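PDB 4I4C: UPF0255 protein frsA from Vibrio vulnificus, which probably hydrolyses carboxylic esters to an alcohol and a carboxylate, as a serine esterase of the FrsA family with an alpha/beta-hydrolase fold. Local coordinates for residues His193-Val198 / Asn253-Ile258. Sequence-based numbering, arbitrary orientation.
Sequences HPVVIV and NELFSI
One methyl group, CD1 of Leu255, meets both Val195 and Ile197. Val195 CG1 comes to 4.0 Å from Leu255 CD1, and Ile197 CD1 lies 4.2 Å from the same Leu255 CD1, so the leucine branch bridges two residues spaced two apart on strand 193-199. The two partners approach differently: the Val195 side chain crosses that of Leu255 at a slant, whereas Ile197 and Leu255 run past one another in opposing senses. With chi1 at 63°, Val195 CG1 sits between its own backbone N and carbonyl carbon and is the branch that reaches the leucine. Ile197 gets there with its longer arm, extended at chi2 167° so that CD1 is carried outward from the strand. These methyls join one face of the central, mostly parallel sheet of the alpha/beta-hydrolase fold to the segment 253-258 that packs against it. The flanking strands share in the same apolar layer: Leu255 also touches Val266 and Leu225, Val195 touches both of these, and Ile197 packs on Leu268. On the other face of the sheet, Val196 meets Leu409 and Leu413 of helix 394-413.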
ATOM      1  N   HIS A 193       9.372  11.306 -20.546  1.00 32.92           N
ATOM      2  CA  HIS A 193       8.394  10.223 -20.618  1.00 24.97           C
ATOM      3  C   HIS A 193       7.124  10.542 -19.845  1.00 25.13           C
ATOM      4  O   HIS A 193       7.174  11.212 -18.797  1.00 23.99           O
ATOM      5  CB  HIS A 193       8.995   8.917 -20.060  1.00 23.82           C
ATOM      6  CG  HIS A 193      10.064   8.333 -20.923  1.00 34.63           C
ATOM      7  ND1 HIS A 193       9.822   7.900 -22.208  1.00 36.55           N
ATOM      8  CD2 HIS A 193      11.382   8.120 -20.693  1.00 34.11           C
ATOM      9  CE1 HIS A 193      10.947   7.447 -22.735  1.00 37.41           C
ATOM     10  NE2 HIS A 193      11.907   7.566 -21.837  1.00 36.21           N
ATOM     11  N   PRO A 194       5.985  10.026 -20.332  1.00 24.27           N
ATOM     12  CA  PRO A 194       4.734  10.118 -19.577  1.00 25.46           C
ATOM     13  C   PRO A 194       4.935   9.445 -18.230  1.00 26.95           C
ATOM     14  O   PRO A 194       5.790   8.551 -18.113  1.00 29.66           O
ATOM     15  CB  PRO A 194       3.736   9.338 -20.443  1.00 25.69           C
ATOM     16  CG  PRO A 194       4.584   8.441 -21.277  1.00 33.32           C
ATOM     17  CD  PRO A 194       5.842   9.205 -21.546  1.00 26.47           C
ATOM     18  N   VAL A 195       4.181   9.870 -17.222  1.00 20.39           N
ATOM     19  CA  VAL A 195       4.438   9.397 -15.856  1.00 19.52           C
ATOM     20  C   VAL A 195       3.149   9.143 -15.102  1.00 22.69           C
ATOM     21  O   VAL A 195       2.157   9.855 -15.288  1.00 25.55           O
ATOM     22  CB  VAL A 195       5.336  10.411 -15.070  1.00 28.18           C
ATOM     23  CG1 VAL A 195       4.633  11.759 -14.899  1.00 28.14           C
ATOM     24  CG2 VAL A 195       5.778   9.834 -13.717  1.00 29.28           C
ATOM     25  N   VAL A 196       3.143   8.113 -14.267  1.00 19.79           N
ATOM     26  CA  VAL A 196       2.031   7.922 -13.359  1.00 17.10           C
ATOM     27  C   VAL A 196       2.508   8.018 -11.916  1.00 20.99           C
ATOM     28  O   VAL A 196       3.501   7.402 -11.545  1.00 24.76           O
ATOM     29  CB  VAL A 196       1.315   6.587 -13.600  1.00 23.97           C
ATOM     30  CG1 VAL A 196       0.608   6.609 -14.935  1.00 17.81           C
ATOM     31  CG2 VAL A 196       2.303   5.444 -13.560  1.00 20.73           C
ATOM     32  N   ILE A 197       1.815   8.814 -11.113  1.00 17.74           N
ATOM     33  CA  ILE A 197       2.084   8.872  -9.692  1.00 16.02           C
ATOM     34  C   ILE A 197       1.254   7.758  -9.078  1.00 27.81           C
ATOM     35  O   ILE A 197       0.082   7.606  -9.421  1.00 17.19           O
ATOM     36  CB  ILE A 197       1.678  10.213  -9.090  1.00 20.42           C
ATOM     37  CG1 ILE A 197       2.386  11.358  -9.830  1.00 19.01           C
ATOM     38  CG2 ILE A 197       2.020  10.233  -7.590  1.00 16.02           C
ATOM     39  CD1 ILE A 197       1.828  12.729  -9.541  1.00 22.47           C
ATOM     40  N   VAL A 198       1.865   6.955  -8.206  1.00 19.26           N
ATOM     41  CA  VAL A 198       1.218   5.754  -7.693  1.00 15.08           C
ATOM     42  C   VAL A 198       1.309   5.690  -6.178  1.00 23.41           C
ATOM     43  O   VAL A 198       2.394   5.853  -5.629  1.00 27.27           O
ATOM     44  CB  VAL A 198       1.863   4.487  -8.285  1.00 18.30           C
ATOM     45  CG1 VAL A 198       1.144   3.245  -7.799  1.00 21.69           C
ATOM     46  CG2 VAL A 198       1.875   4.547  -9.811  1.00 25.48           C
ATOM     47  N   ASN A 253       2.910  19.263  -8.476  1.00 24.64           N
ATOM     48  CA  ASN A 253       3.429  20.597  -8.756  1.00 33.91           C
ATOM     49  C   ASN A 253       4.937  20.622  -8.946  1.00 33.77           C
ATOM     50  O   ASN A 253       5.473  21.534  -9.572  1.00 40.57           O
ATOM     51  CB  ASN A 253       3.023  21.580  -7.656  1.00 43.00           C
ATOM     52  CG  ASN A 253       1.530  21.818  -7.616  1.00 47.10           C
ATOM     53  OD1 ASN A 253       0.825  21.597  -8.605  1.00 45.79           O
ATOM     54  ND2 ASN A 253       1.035  22.268  -6.467  1.00 49.63           N
ATOM     55  N   GLU A 254       5.620  19.617  -8.403  1.00 27.11           N
ATOM     56  CA  GLU A 254       7.065  19.512  -8.552  1.00 31.31           C
ATOM     57  C   GLU A 254       7.498  18.964  -9.930  1.00 37.89           C
ATOM     58  O   GLU A 254       8.625  19.212 -10.379  1.00 33.37           O
ATOM     59  CB  GLU A 254       7.654  18.656  -7.423  1.00 30.04           C
ATOM     60  CG  GLU A 254       9.173  18.579  -7.434  1.00 40.58           C
ATOM     61  CD  GLU A 254       9.820  19.905  -7.091  1.00 48.22           C
ATOM     62  OE1 GLU A 254       9.146  20.740  -6.451  1.00 50.17           O
ATOM     63  OE2 GLU A 254      10.998  20.111  -7.458  1.00 54.68           O
ATOM     64  N   LEU A 255       6.612  18.231 -10.603  1.00 23.22           N
ATOM     65  CA  LEU A 255       6.970  17.614 -11.888  1.00 34.63           C
ATOM     66  C   LEU A 255       7.391  18.626 -12.967  1.00 35.54           C
ATOM     67  O   LEU A 255       8.076  18.264 -13.931  1.00 39.96           O
ATOM     68  CB  LEU A 255       5.842  16.716 -12.408  1.00 28.45           C
ATOM     69  CG  LEU A 255       5.504  15.483 -11.558  1.00 30.51           C
ATOM     70  CD1 LEU A 255       4.408  14.660 -12.221  1.00 28.41           C
ATOM     71  CD2 LEU A 255       6.737  14.626 -11.291  1.00 25.54           C
ATOM     72  N   PHE A 256       6.984  19.883 -12.802  1.00 35.04           N
ATOM     73  CA  PHE A 256       7.396  20.948 -13.717  1.00 39.28           C
ATOM     74  C   PHE A 256       8.902  21.133 -13.714  1.00 40.14           C
ATOM     75  O   PHE A 256       9.496  21.460 -14.740  1.00 39.07           O
ATOM     76  CB  PHE A 256       6.745  22.285 -13.346  1.00 46.45           C
ATOM     77  CG  PHE A 256       5.259  22.309 -13.527  1.00 53.23           C
ATOM     78  CD1 PHE A 256       4.699  22.271 -14.798  1.00 50.91           C
ATOM     79  CD2 PHE A 256       4.419  22.391 -12.428  1.00 60.23           C
ATOM     80  CE1 PHE A 256       3.326  22.301 -14.970  1.00 52.34           C
ATOM     81  CE2 PHE A 256       3.040  22.422 -12.592  1.00 63.21           C
ATOM     82  CZ  PHE A 256       2.495  22.378 -13.866  1.00 58.35           C
ATOM     83  N   SER A 257       9.512  20.944 -12.547  1.00 31.25           N
ATOM     84  CA  SER A 257      10.944  21.154 -12.388  1.00 37.02           C
ATOM     85  C   SER A 257      11.723  19.879 -12.673  1.00 44.32           C
ATOM     86  O   SER A 257      12.955  19.871 -12.649  1.00 44.60           O
ATOM     87  CB  SER A 257      11.250  21.635 -10.972  1.00 45.27           C
ATOM     88  OG  SER A 257      10.536  22.822 -10.686  1.00 53.43           O
ATOM     89  N   ILE A 258      11.003  18.793 -12.931  1.00 38.01           N
ATOM     90  CA  ILE A 258      11.661  17.537 -13.247  1.00 35.76           C
ATOM     91  C   ILE A 258      11.604  17.301 -14.748  1.00 37.89           C
ATOM     92  O   ILE A 258      10.537  17.020 -15.303  1.00 27.94           O
ATOM     93  CB  ILE A 258      11.048  16.360 -12.471  1.00 34.64           C
ATOM     94  CG1 ILE A 258      11.128  16.637 -10.970  1.00 31.23           C
ATOM     95  CG2 ILE A 258      11.773  15.061 -12.812  1.00 30.69           C
ATOM     96  CD1 ILE A 258      10.455  15.601 -10.139  1.00 30.51           C
TER